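Local coordinates for protein GH61E (Thielavia terrestris, PDB 3EJA) that oxidatively cleaves cellulose and related polysaccharides as a copper-dependent lytic polysaccharide monooxygenase of family AA9, here with magnesium in the metal site, at residues Y2-V7 / L134-I139; R6-A11 / S56-W61; L50-G55 / V121-C126; V94-Y99 / T167-K172. All blocks are in the same frame, centred on the assembly; numbering follows the deposited sequence. Where two conformers were deposited one is given.

Overall arrangement
The four contacts sample a two-sheet beta sandwich of fibronectin type III kind. Contact 1 joins the sheets through the core and lies nearest the metal site, with the Tyr2 side chain about 5 Å from the magnesium ion. Contact 2 shares strand 3-7, its centre about 10 Å from that of contact 1, and pairs it with strand 57-63 within one sheet. Strand 57-63 then meets strand 118-122, leading to contact 3, centred about 12 Å from contact 2 and holding the glycan-bearing Asn51. Contact 4, at the far edge of the other sheet, is centred about 14 Å from contact 3; a probable hydrogen bond from Thr167 N to Cys126 O, 3.0 Å, links the two.

Contact 1: Y2-V7 / L134-I139; sequences YTWPRV and LRAEQI
Gln138 carries its CG opposite the main-chain nitrogen (chi1 -160°) and then bends at chi2, a path that delivers its amide to the phenol of Tyr2, while Trp4, with CG anti to the carbonyl carbon, lays its indole against Ala136. The Tyr2 OH donates to Gln138 OE1 at 2.6 Å; the oxygen lies at the edge of the phenol ring, near its plane, whereas the hydroxyl stands well above the carbonyl plane of the amide. Farther along the strand, the methyl of Ala136 covers one indole face in a CH-pi contact, its CB 3.9 Å from the centroid of the five-membered ring of Trp4 and 18° off the normal. Gln138 CB adds an apolar touch at 4.0 Å from Trp4 CZ2. The axes of strands 3-7 and 134-139 run at 150° and 8.4 Å apart, too far for main-chain pairing, so side chains carry this contact between the two sheets. Tyr2 OH also bonds to the main-chain N of His68, whose side chain binds the magnesium. The buried hydroxyl is thus donor to Gln138 OE1 and acceptor from the His68 N-H, a second-shell link that probably helps to position this metal ligand.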
# COMPACT_ATOMS: atom_id res chain seq x y z
N TYR A 2 10.28 7.40 5.58
CA TYR A 2 10.74 6.05 5.29
C TYR A 2 10.32 5.64 3.89
O TYR A 2 9.30 6.10 3.37
CB TYR A 2 10.23 5.03 6.32
CG TYR A 2 8.95 5.42 7.06
CD1 TYR A 2 9.01 6.18 8.24
CD2 TYR A 2 7.70 5.03 6.58
CE1 TYR A 2 7.85 6.55 8.92
CE2 TYR A 2 6.53 5.40 7.27
CZ TYR A 2 6.62 6.16 8.43
OH TYR A 2 5.49 6.53 9.13
N THR A 3 11.13 4.78 3.30
CA THR A 3 10.81 4.18 2.02
C THR A 3 10.22 2.79 2.25
O THR A 3 10.30 2.24 3.36
CB THR A 3 12.09 4.06 1.14
OG1 THR A 3 13.08 3.32 1.86
CG2 THR A 3 12.65 5.44 0.81
N TRP A 4 9.63 2.23 1.19
CA TRP A 4 9.26 0.82 1.15
C TRP A 4 10.09 0.16 0.02
O TRP A 4 9.56 -0.09 -1.07
CB TRP A 4 7.76 0.68 0.83
CG TRP A 4 6.78 1.01 1.93
CD1 TRP A 4 6.08 2.18 2.08
CD2 TRP A 4 6.35 0.15 2.99
NE1 TRP A 4 5.25 2.10 3.17
CE2 TRP A 4 5.39 0.86 3.75
CE3 TRP A 4 6.68 -1.16 3.38
CZ2 TRP A 4 4.76 0.32 4.87
CZ3 TRP A 4 6.05 -1.71 4.50
CH2 TRP A 4 5.10 -0.96 5.24
N PRO A 5 11.40 -0.08 0.26
CA PRO A 5 12.31 -0.37 -0.85
C PRO A 5 12.43 -1.83 -1.32
O PRO A 5 12.93 -2.07 -2.43
CB PRO A 5 13.66 0.10 -0.31
CG PRO A 5 13.59 -0.19 1.18
CD PRO A 5 12.11 -0.04 1.56
N ARG A 6 11.98 -2.79 -0.51
CA ARG A 6 12.28 -4.21 -0.74
C ARG A 6 11.15 -5.16 -0.39
O ARG A 6 10.36 -4.90 0.53
CB ARG A 6 13.49 -4.64 0.12
CG ARG A 6 14.81 -3.96 -0.18
CD ARG A 6 15.90 -4.37 0.82
NE ARG A 6 15.76 -3.72 2.12
CZ ARG A 6 15.56 -4.36 3.27
NH1 ARG A 6 15.50 -5.68 3.32
NH2 ARG A 6 15.43 -3.66 4.39
N VAL A 7 11.11 -6.28 -1.11
CA VAL A 7 10.23 -7.40 -0.76
C VAL A 7 11.07 -8.66 -0.56
O VAL A 7 12.11 -8.83 -1.22
CB VAL A 7 9.11 -7.64 -1.81
CG1 VAL A 7 7.99 -6.61 -1.65
CG2 VAL A 7 9.67 -7.65 -3.24
N LEU A 134 1.82 -5.04 -6.29
CA LEU A 134 1.49 -5.02 -4.87
C LEU A 134 1.88 -3.66 -4.30
O LEU A 134 3.06 -3.31 -4.24
CB LEU A 134 2.21 -6.16 -4.14
CG LEU A 134 2.14 -6.20 -2.60
CD1 LEU A 134 0.70 -6.42 -2.10
CD2 LEU A 134 3.09 -7.28 -2.07
N ARG A 135 0.87 -2.89 -3.91
CA ARG A 135 1.07 -1.53 -3.42
C ARG A 135 1.18 -1.52 -1.90
O ARG A 135 0.29 -2.01 -1.20
CB ARG A 135 -0.09 -0.65 -3.89
CG ARG A 135 -0.07 0.79 -3.38
CD ARG A 135 -1.32 1.54 -3.87
NE ARG A 135 -1.33 2.93 -3.39
CZ ARG A 135 -1.85 3.31 -2.22
NH1 ARG A 135 -2.43 2.43 -1.41
NH2 ARG A 135 -1.81 4.59 -1.86
N ALA A 136 2.29 -0.96 -1.41
CA ALA A 136 2.52 -0.76 0.04
C ALA A 136 2.18 0.67 0.39
O ALA A 136 2.52 1.59 -0.36
CB ALA A 136 3.98 -1.05 0.41
N GLU A 137 1.50 0.85 1.51
CA GLU A 137 1.14 2.16 1.98
C GLU A 137 1.22 2.26 3.50
O GLU A 137 0.77 1.36 4.20
CB GLU A 137 -0.29 2.46 1.52
CG GLU A 137 -0.96 3.65 2.15
CD GLU A 137 -2.40 3.73 1.72
OE1 GLU A 137 -2.67 4.44 0.74
OE2 GLU A 137 -3.26 3.06 2.33
N GLN A 138 1.79 3.36 4.00
CA GLN A 138 1.57 3.76 5.39
C GLN A 138 1.17 5.23 5.38
O GLN A 138 1.72 6.02 4.63
CB GLN A 138 2.79 3.53 6.28
CG GLN A 138 2.46 3.48 7.80
CD GLN A 138 2.66 4.80 8.52
OE1 GLN A 138 3.33 5.71 8.01
NE2 GLN A 138 2.11 4.90 9.74
N ILE A 139 0.16 5.56 6.19
CA ILE A 139 -0.36 6.92 6.25
C ILE A 139 -0.00 7.56 7.59
O ILE A 139 -0.61 7.24 8.61
CB ILE A 139 -1.91 6.96 6.02
CG1 ILE A 139 -2.30 6.06 4.84
CG2 ILE A 139 -2.39 8.40 5.83
CD1 ILE A 139 -3.82 5.88 4.65

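Contact 2: R6-A11 / S56-W61; sequences RVNDGA and STVTYW
Thr59 O is gripped twice by the facing chain: Asn8 N donates to it at 2.8 Å, with 156° at the hydrogen, and Val7 CA adds a CA-H...O contact. The motif is an antiparallel pairing between edge strand 3-7 and strand 57-63 of the sandwich's three-stranded sheet, in which Trp61 N donates to Arg6 O at 2.9 Å; it ends where a type II' beta turn from Val7 to Gly10 lifts the chain away. Val7 and Tyr60 form a non-hydrogen-bonded pair, and on their side of the sheet Val7 CG1 stands almost over the centre of the Tyr60 ring, 3.6 Å from its centroid, a CH-pi contact only 7° off the normal; the hydroxyl beyond bonds to Ser155. Arg6 and Trp61 share the other side. The arginine chain bends at chi3, bringing the guanidinium over one face of the indole, the planes 27° apart and CZ 4.4 Å from the centroid of the Trp61 five-membered ring: a stacked cation-pi pair. Against the opposite indole face lies the CG2 methyl of Thr59. Trp61 NE1 reaches Asn8 O, on a lone pair, at 2.9 Å, in a bent bond whose acceptor is tilted from the indole plane, tying the ring to the turn. A leucine in place of Trp61 would probably leave Asn8 O without this donor and the Arg6 guanidinium without its aromatic face and less restrained in its rotation. Asn8 spends its own amide on the strand: OD1 accepts from Thr59 N at 2.8 Å, while ND2 donates to a water that in turn donates to Thr57 O at 2.7 Å.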
# COMPACT_ATOMS: atom_id res chain seq x y z
N ARG A 6 11.98 -2.79 -0.51
CA ARG A 6 12.28 -4.21 -0.74
C ARG A 6 11.15 -5.16 -0.39
O ARG A 6 10.36 -4.90 0.53
CB ARG A 6 13.49 -4.64 0.12
CG ARG A 6 14.81 -3.96 -0.18
CD ARG A 6 15.90 -4.37 0.82
NE ARG A 6 15.76 -3.72 2.12
CZ ARG A 6 15.56 -4.36 3.27
NH1 ARG A 6 15.50 -5.68 3.32
NH2 ARG A 6 15.43 -3.66 4.39
N VAL A 7 11.11 -6.28 -1.11
CA VAL A 7 10.23 -7.40 -0.76
C VAL A 7 11.07 -8.66 -0.56
O VAL A 7 12.11 -8.83 -1.22
CB VAL A 7 9.11 -7.64 -1.81
CG1 VAL A 7 7.99 -6.61 -1.65
CG2 VAL A 7 9.67 -7.65 -3.24
N ASN A 8 10.62 -9.52 0.35
CA ASN A 8 11.34 -10.75 0.73
C ASN A 8 12.85 -10.54 0.89
O ASN A 8 13.28 -9.67 1.66
CB ASN A 8 11.02 -11.90 -0.24
CG ASN A 8 9.61 -12.42 -0.08
OD1 ASN A 8 8.79 -11.81 0.62
ND2 ASN A 8 9.30 -13.54 -0.72
N ASP A 9 13.65 -11.31 0.15
CA ASP A 9 15.12 -11.26 0.26
C ASP A 9 15.79 -10.38 -0.81
O ASP A 9 17.02 -10.39 -0.97
CB ASP A 9 15.68 -12.68 0.16
CG ASP A 9 15.38 -13.34 -1.19
OD1 ASP A 9 14.32 -13.05 -1.79
OD2 ASP A 9 16.22 -14.14 -1.65
N GLY A 10 14.98 -9.62 -1.55
CA GLY A 10 15.49 -8.79 -2.64
C GLY A 10 16.18 -7.53 -2.17
O GLY A 10 16.04 -7.12 -1.01
N ALA A 11 16.94 -6.91 -3.07
CA ALA A 11 17.65 -5.66 -2.78
C ALA A 11 16.74 -4.45 -3.00
O ALA A 11 15.63 -4.58 -3.51
CB ALA A 11 18.90 -5.53 -3.66
N SER A 56 0.46 -17.65 -0.02
CA SER A 56 1.72 -17.43 0.67
C SER A 56 1.79 -16.01 1.26
O SER A 56 0.89 -15.19 1.04
CB SER A 56 2.91 -17.68 -0.26
OG SER A 56 3.05 -16.62 -1.19
N THR A 57 2.84 -15.75 2.02
CA THR A 57 3.08 -14.44 2.61
C THR A 57 4.26 -13.76 1.92
O THR A 57 5.31 -14.37 1.74
CB THR A 57 3.36 -14.56 4.13
OG1 THR A 57 2.21 -15.11 4.78
CG2 THR A 57 3.67 -13.20 4.74
N VAL A 58 4.06 -12.51 1.50
CA VAL A 58 5.17 -11.71 1.00
C VAL A 58 5.59 -10.74 2.11
O VAL A 58 4.75 -10.13 2.76
CB VAL A 58 4.78 -10.93 -0.29
CG1 VAL A 58 5.83 -9.86 -0.62
CG2 VAL A 58 4.60 -11.89 -1.47
N THR A 59 6.90 -10.64 2.35
CA THR A 59 7.41 -9.68 3.32
C THR A 59 7.71 -8.37 2.62
O THR A 59 8.51 -8.33 1.67
CB THR A 59 8.68 -10.23 4.04
OG1 THR A 59 8.32 -11.40 4.79
CG2 THR A 59 9.26 -9.19 4.98
N TYR A 60 7.05 -7.29 3.05
CA TYR A 60 7.35 -5.96 2.53
C TYR A 60 8.14 -5.21 3.59
O TYR A 60 7.74 -5.16 4.76
CB TYR A 60 6.07 -5.20 2.15
CG TYR A 60 6.13 -4.45 0.81
CD1 TYR A 60 7.12 -3.51 0.55
CD2 TYR A 60 5.17 -4.69 -0.18
CE1 TYR A 60 7.17 -2.82 -0.67
CE2 TYR A 60 5.21 -4.00 -1.41
CZ TYR A 60 6.20 -3.06 -1.64
OH TYR A 60 6.23 -2.39 -2.84
N TRP A 61 9.27 -4.64 3.18
CA TRP A 61 10.18 -3.98 4.11
C TRP A 61 10.05 -2.47 4.02
O TRP A 61 9.97 -1.91 2.93
CB TRP A 61 11.64 -4.37 3.82
CG TRP A 61 11.96 -5.81 4.10
CD1 TRP A 61 11.89 -6.85 3.21
CD2 TRP A 61 12.41 -6.37 5.34
NE1 TRP A 61 12.27 -8.02 3.83
CE2 TRP A 61 12.59 -7.75 5.14
CE3 TRP A 61 12.68 -5.83 6.61
CZ2 TRP A 61 13.02 -8.62 6.16
CZ3 TRP A 61 13.11 -6.69 7.63
CH2 TRP A 61 13.27 -8.07 7.39
O HOH W 1 6.63 -14.94 -0.54

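Contact 3: L50-G55 / V121-C126; sequences LNTTAG and VPIPPC. With NAG (2-acetamido-2-deoxy-beta-D-glucopyranose), chain E.
Gly55 reaches Ile123 with a positive phi (98°, psi -11°), a conformation in which a beta carbon would collide with Ala54 O, and its CA comes within 3.9 Å of Pro125 CA. This tight turn links strand 50-53, at the edge of the mixed sheet, to strand 57-63 of the other, so the contact lies at the end of the fibronectin-like sandwich where the chain crosses between sheets. One hydrogen bond spans it: Gly55 N donates to Ile123 O at 2.8 Å, with 132° at the hydrogen. Both this angle and a donor well above the carbonyl plane mark it as unlike a regular sheet bond. The Ala54 methyl, CB, packs against the main chain of the proline pair, 3.5 Å from Pro124 O and 3.6 Å from Pro125 O. With CG2 anti to its main-chain N, Ile123 brings that methyl to 4.1 Å from Ala54 CA. Its CG1 branch approaches the Thr52 methyl, CG2, at 4.4 Å. Val58, Met76 and Leu159 complete the surroundings of Ile123, which thereby joins both sheets by apolar packing. The polar end of Thr52 goes elsewhere, to the hydroxyl of Ser56. Just beyond Pro125, Cys126 forms the disulfide to Cys208 that ties this loop to the C-terminus. At the other end of the edge strand, Asn51, the first residue of an Asn-Thr-Thr glycosylation sequon, carries an N-acetylglucosamine through the 1.4 Å covalent bond from Asn51 ND2 to the sugar's C1.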
# COMPACT_ATOMS: atom_id res chain seq x y z
N LEU A 50 9.10 -10.76 -8.34
CA LEU A 50 9.08 -11.73 -7.25
C LEU A 50 8.08 -12.84 -7.51
O LEU A 50 6.87 -12.60 -7.62
CB LEU A 50 8.78 -11.04 -5.90
CG LEU A 50 8.55 -11.93 -4.66
CD1 LEU A 50 9.83 -12.63 -4.22
CD2 LEU A 50 7.98 -11.12 -3.50
N ASN A 51 8.57 -14.07 -7.61
CA ASN A 51 7.70 -15.25 -7.72
C ASN A 51 7.14 -15.63 -6.36
O ASN A 51 7.89 -15.75 -5.39
CB ASN A 51 8.46 -16.44 -8.31
CG ASN A 51 8.94 -16.20 -9.73
OD1 ASN A 51 8.50 -15.26 -10.41
ND2 ASN A 51 9.85 -17.07 -10.19
N THR A 52 5.83 -15.82 -6.31
CA THR A 52 5.17 -16.25 -5.08
C THR A 52 3.89 -17.02 -5.43
O THR A 52 3.40 -16.95 -6.55
CB THR A 52 4.89 -15.05 -4.14
OG1 THR A 52 4.70 -15.53 -2.80
CG2 THR A 52 3.67 -14.23 -4.60
N THR A 53 3.37 -17.77 -4.47
CA THR A 53 2.15 -18.53 -4.71
C THR A 53 0.97 -17.88 -4.00
O THR A 53 1.15 -17.23 -2.97
CB THR A 53 2.27 -20.00 -4.23
OG1 THR A 53 2.41 -20.04 -2.81
CG2 THR A 53 3.47 -20.69 -4.90
N ALA A 54 -0.22 -18.06 -4.56
CA ALA A 54 -1.44 -17.62 -3.91
C ALA A 54 -1.57 -18.37 -2.59
O ALA A 54 -1.39 -19.59 -2.54
CB ALA A 54 -2.64 -17.88 -4.79
N GLY A 55 -1.83 -17.64 -1.51
CA GLY A 55 -1.90 -18.23 -0.18
C GLY A 55 -0.62 -18.08 0.63
O GLY A 55 -0.61 -18.35 1.83
N VAL A 121 2.48 -9.71 4.39
CA VAL A 121 1.36 -9.46 3.47
C VAL A 121 0.78 -10.78 2.99
O VAL A 121 1.44 -11.51 2.24
CB VAL A 121 1.76 -8.62 2.23
CG1 VAL A 121 0.52 -8.20 1.45
CG2 VAL A 121 2.58 -7.40 2.63
N PRO A 122 -0.47 -11.06 3.40
CA PRO A 122 -1.13 -12.29 2.97
C PRO A 122 -1.58 -12.19 1.51
O PRO A 122 -2.36 -11.30 1.16
CB PRO A 122 -2.33 -12.39 3.91
CG PRO A 122 -2.67 -10.93 4.22
CD PRO A 122 -1.34 -10.22 4.25
N ILE A 123 -1.06 -13.07 0.67
CA ILE A 123 -1.56 -13.15 -0.70
C ILE A 123 -2.77 -14.07 -0.67
O ILE A 123 -2.63 -15.25 -0.32
CB ILE A 123 -0.48 -13.68 -1.69
CG1 ILE A 123 0.84 -12.91 -1.55
CG2 ILE A 123 -1.00 -13.65 -3.13
CD1 ILE A 123 0.76 -11.39 -1.86
N PRO A 124 -3.97 -13.54 -1.02
CA PRO A 124 -5.18 -14.35 -0.92
C PRO A 124 -5.06 -15.63 -1.75
O PRO A 124 -4.52 -15.59 -2.86
CB PRO A 124 -6.28 -13.43 -1.48
CG PRO A 124 -5.74 -12.05 -1.30
CD PRO A 124 -4.26 -12.18 -1.51
N PRO A 125 -5.52 -16.77 -1.20
CA PRO A 125 -5.41 -18.05 -1.90
C PRO A 125 -6.33 -18.19 -3.13
O PRO A 125 -6.00 -18.93 -4.07
CB PRO A 125 -5.79 -19.08 -0.82
CG PRO A 125 -6.66 -18.34 0.12
CD PRO A 125 -6.13 -16.93 0.13
N CYS A 126 -7.44 -17.47 -3.14
CA CYS A 126 -8.50 -17.69 -4.13
C CYS A 126 -8.42 -16.81 -5.39
O CYS A 126 -9.18 -17.03 -6.33
CB CYS A 126 -9.87 -17.51 -3.47
SG CYS A 126 -10.19 -15.82 -2.94
C1 NAG E . 10.20 -16.83 -11.57
C2 NAG E . 11.56 -17.50 -11.70
C3 NAG E . 12.04 -17.55 -13.15
C4 NAG E . 10.94 -18.05 -14.08
C5 NAG E . 9.66 -17.24 -13.83
C6 NAG E . 8.49 -17.60 -14.75
C7 NAG E . 12.97 -17.31 -9.73
C8 NAG E . 13.91 -16.44 -8.94
N2 NAG E . 12.54 -16.81 -10.88
O3 NAG E . 13.18 -18.38 -13.23
O4 NAG E . 11.38 -17.89 -15.41
O5 NAG E . 9.28 -17.42 -12.47
O6 NAG E . 7.57 -16.52 -14.78
O7 NAG E . 12.63 -18.42 -9.31

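Contact 4: V94-Y99 / T167-K172; sequences VWFKVY and TEPPNK
A classic beta bulge, formed where Val94 and Trp95 both face Val173, introduces edge strand 96-100, and the loop arriving at Val173 packs beside it through Lys172 and Pro169. Lys172 CA makes a CA-H...O contact with Trp95 O at 3.3 Å, and Lys172 CD lies 3.6 Å from Val94 O. Phe96 has its CG between the backbone N and the carbonyl carbon (chi1 57°), which turns one face of the ring to Pro169. There Pro169 CG sits over the middle of the ring, 3.4 Å from the centroid of Phe96 and 6° off the normal, a CH-pi contact almost straight above the ring centre. An alanine at Phe96 would remove this surface and is likely to open a gap between Pro169 and the neighbouring Met76 and Tyr132. The lysine chain, bent at chi3 and chi4, then turns back to its own loop: Lys172 NZ forms a salt bridge with Glu168 OE2 at 2.7 Å and bonds to Pro169 O at 3.1 Å. Lys128 pairs with the other carboxylate oxygen of Glu168. A proline CH-pi contact on an aromatic face thus joins a loop without regular structure to the bulged edge of a fibronectin-like beta sandwich, the fold of AA9 enzymes.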
# COMPACT_ATOMS: atom_id res chain seq x y z
N VAL A 94 -8.77 -0.92 -10.76
CA VAL A 94 -8.23 -2.28 -10.80
C VAL A 94 -7.63 -2.74 -9.46
O VAL A 94 -7.16 -3.87 -9.34
CB VAL A 94 -7.16 -2.43 -11.92
CG1 VAL A 94 -7.76 -2.19 -13.30
CG2 VAL A 94 -5.96 -1.49 -11.68
N TRP A 95 -7.65 -1.86 -8.45
CA TRP A 95 -6.99 -2.17 -7.18
C TRP A 95 -7.96 -2.72 -6.14
O TRP A 95 -9.04 -2.16 -5.93
CB TRP A 95 -6.29 -0.92 -6.63
CG TRP A 95 -5.17 -0.45 -7.51
CD1 TRP A 95 -5.27 0.42 -8.55
CD2 TRP A 95 -3.80 -0.85 -7.44
NE1 TRP A 95 -4.04 0.61 -9.13
CE2 TRP A 95 -3.12 -0.16 -8.47
CE3 TRP A 95 -3.07 -1.71 -6.60
CZ2 TRP A 95 -1.74 -0.30 -8.69
CZ3 TRP A 95 -1.70 -1.86 -6.82
CH2 TRP A 95 -1.05 -1.15 -7.86
N PHE A 96 -7.56 -3.82 -5.48
CA PHE A 96 -8.31 -4.34 -4.34
C PHE A 96 -7.42 -4.40 -3.09
O PHE A 96 -6.22 -4.66 -3.19
CB PHE A 96 -8.97 -5.70 -4.65
CG PHE A 96 -8.01 -6.77 -5.10
CD1 PHE A 96 -7.60 -6.85 -6.43
CD2 PHE A 96 -7.54 -7.73 -4.20
CE1 PHE A 96 -6.71 -7.85 -6.85
CE2 PHE A 96 -6.66 -8.74 -4.61
CZ PHE A 96 -6.25 -8.80 -5.95
N LYS A 97 -8.02 -4.13 -1.93
CA LYS A 97 -7.29 -4.13 -0.65
C LYS A 97 -7.13 -5.55 -0.12
O LYS A 97 -8.11 -6.29 -0.04
CB LYS A 97 -8.04 -3.27 0.38
CG LYS A 97 -7.34 -3.18 1.73
CD LYS A 97 -8.18 -2.40 2.74
CE LYS A 97 -8.01 -0.89 2.60
NZ LYS A 97 -9.11 -0.18 3.33
N VAL A 98 -5.90 -5.92 0.25
CA VAL A 98 -5.62 -7.25 0.80
C VAL A 98 -5.23 -7.25 2.28
O VAL A 98 -5.22 -8.32 2.91
CB VAL A 98 -4.55 -8.04 -0.04
CG1 VAL A 98 -5.05 -8.25 -1.47
CG2 VAL A 98 -3.19 -7.35 -0.02
N TYR A 99 -4.92 -6.08 2.83
CA TYR A 99 -4.50 -5.94 4.22
C TYR A 99 -4.74 -4.52 4.72
O TYR A 99 -4.53 -3.56 3.97
CB TYR A 99 -3.01 -6.32 4.39
CG TYR A 99 -2.49 -6.12 5.79
CD1 TYR A 99 -2.02 -4.86 6.21
CD2 TYR A 99 -2.47 -7.18 6.71
CE1 TYR A 99 -1.55 -4.66 7.49
CE2 TYR A 99 -2.01 -6.98 8.01
CZ TYR A 99 -1.55 -5.73 8.39
OH TYR A 99 -1.08 -5.53 9.67
N THR A 167 -11.59 -16.49 -8.00
CA THR A 167 -12.39 -15.45 -7.36
C THR A 167 -11.91 -14.06 -7.77
O THR A 167 -10.73 -13.73 -7.60
CB THR A 167 -12.40 -15.59 -5.82
OG1 THR A 167 -12.73 -16.94 -5.47
CG2 THR A 167 -13.40 -14.64 -5.18
N GLU A 168 -12.83 -13.27 -8.31
CA GLU A 168 -12.54 -11.90 -8.73
C GLU A 168 -12.97 -10.92 -7.63
O GLU A 168 -14.16 -10.85 -7.30
CB GLU A 168 -13.25 -11.58 -10.05
CG GLU A 168 -12.99 -10.18 -10.58
CD GLU A 168 -11.53 -9.94 -10.89
OE1 GLU A 168 -10.90 -10.80 -11.53
OE2 GLU A 168 -11.00 -8.88 -10.48
N PRO A 169 -12.01 -10.18 -7.04
CA PRO A 169 -12.38 -9.21 -6.01
C PRO A 169 -13.35 -8.15 -6.54
O PRO A 169 -13.10 -7.56 -7.60
CB PRO A 169 -11.03 -8.59 -5.61
CG PRO A 169 -10.00 -9.60 -6.02
CD PRO A 169 -10.56 -10.21 -7.28
N PRO A 170 -14.48 -7.93 -5.83
CA PRO A 170 -15.48 -6.95 -6.25
C PRO A 170 -15.11 -5.53 -5.83
O PRO A 170 -14.20 -5.34 -5.02
CB PRO A 170 -16.73 -7.40 -5.49
CG PRO A 170 -16.21 -8.01 -4.25
CD PRO A 170 -14.87 -8.62 -4.59
N ASN A 171 -15.80 -4.54 -6.41
CA ASN A 171 -15.64 -3.12 -6.05
C ASN A 171 -14.19 -2.60 -6.08
O ASN A 171 -13.78 -1.83 -5.19
CB ASN A 171 -16.24 -2.81 -4.67
CG ASN A 171 -17.55 -3.53 -4.42
OD1 ASN A 171 -18.54 -3.35 -5.15
ND2 ASN A 171 -17.58 -4.34 -3.36
N LYS A 172 -13.42 -2.99 -7.09
CA LYS A 172 -12.05 -2.50 -7.26
C LYS A 172 -12.02 -0.97 -7.40
O LYS A 172 -13.01 -0.38 -7.85
CB LYS A 172 -11.38 -3.21 -8.43
CG LYS A 172 -11.24 -4.72 -8.17
CD LYS A 172 -10.44 -5.44 -9.23
CE LYS A 172 -11.21 -5.56 -10.53
NZ LYS A 172 -12.34 -6.53 -10.39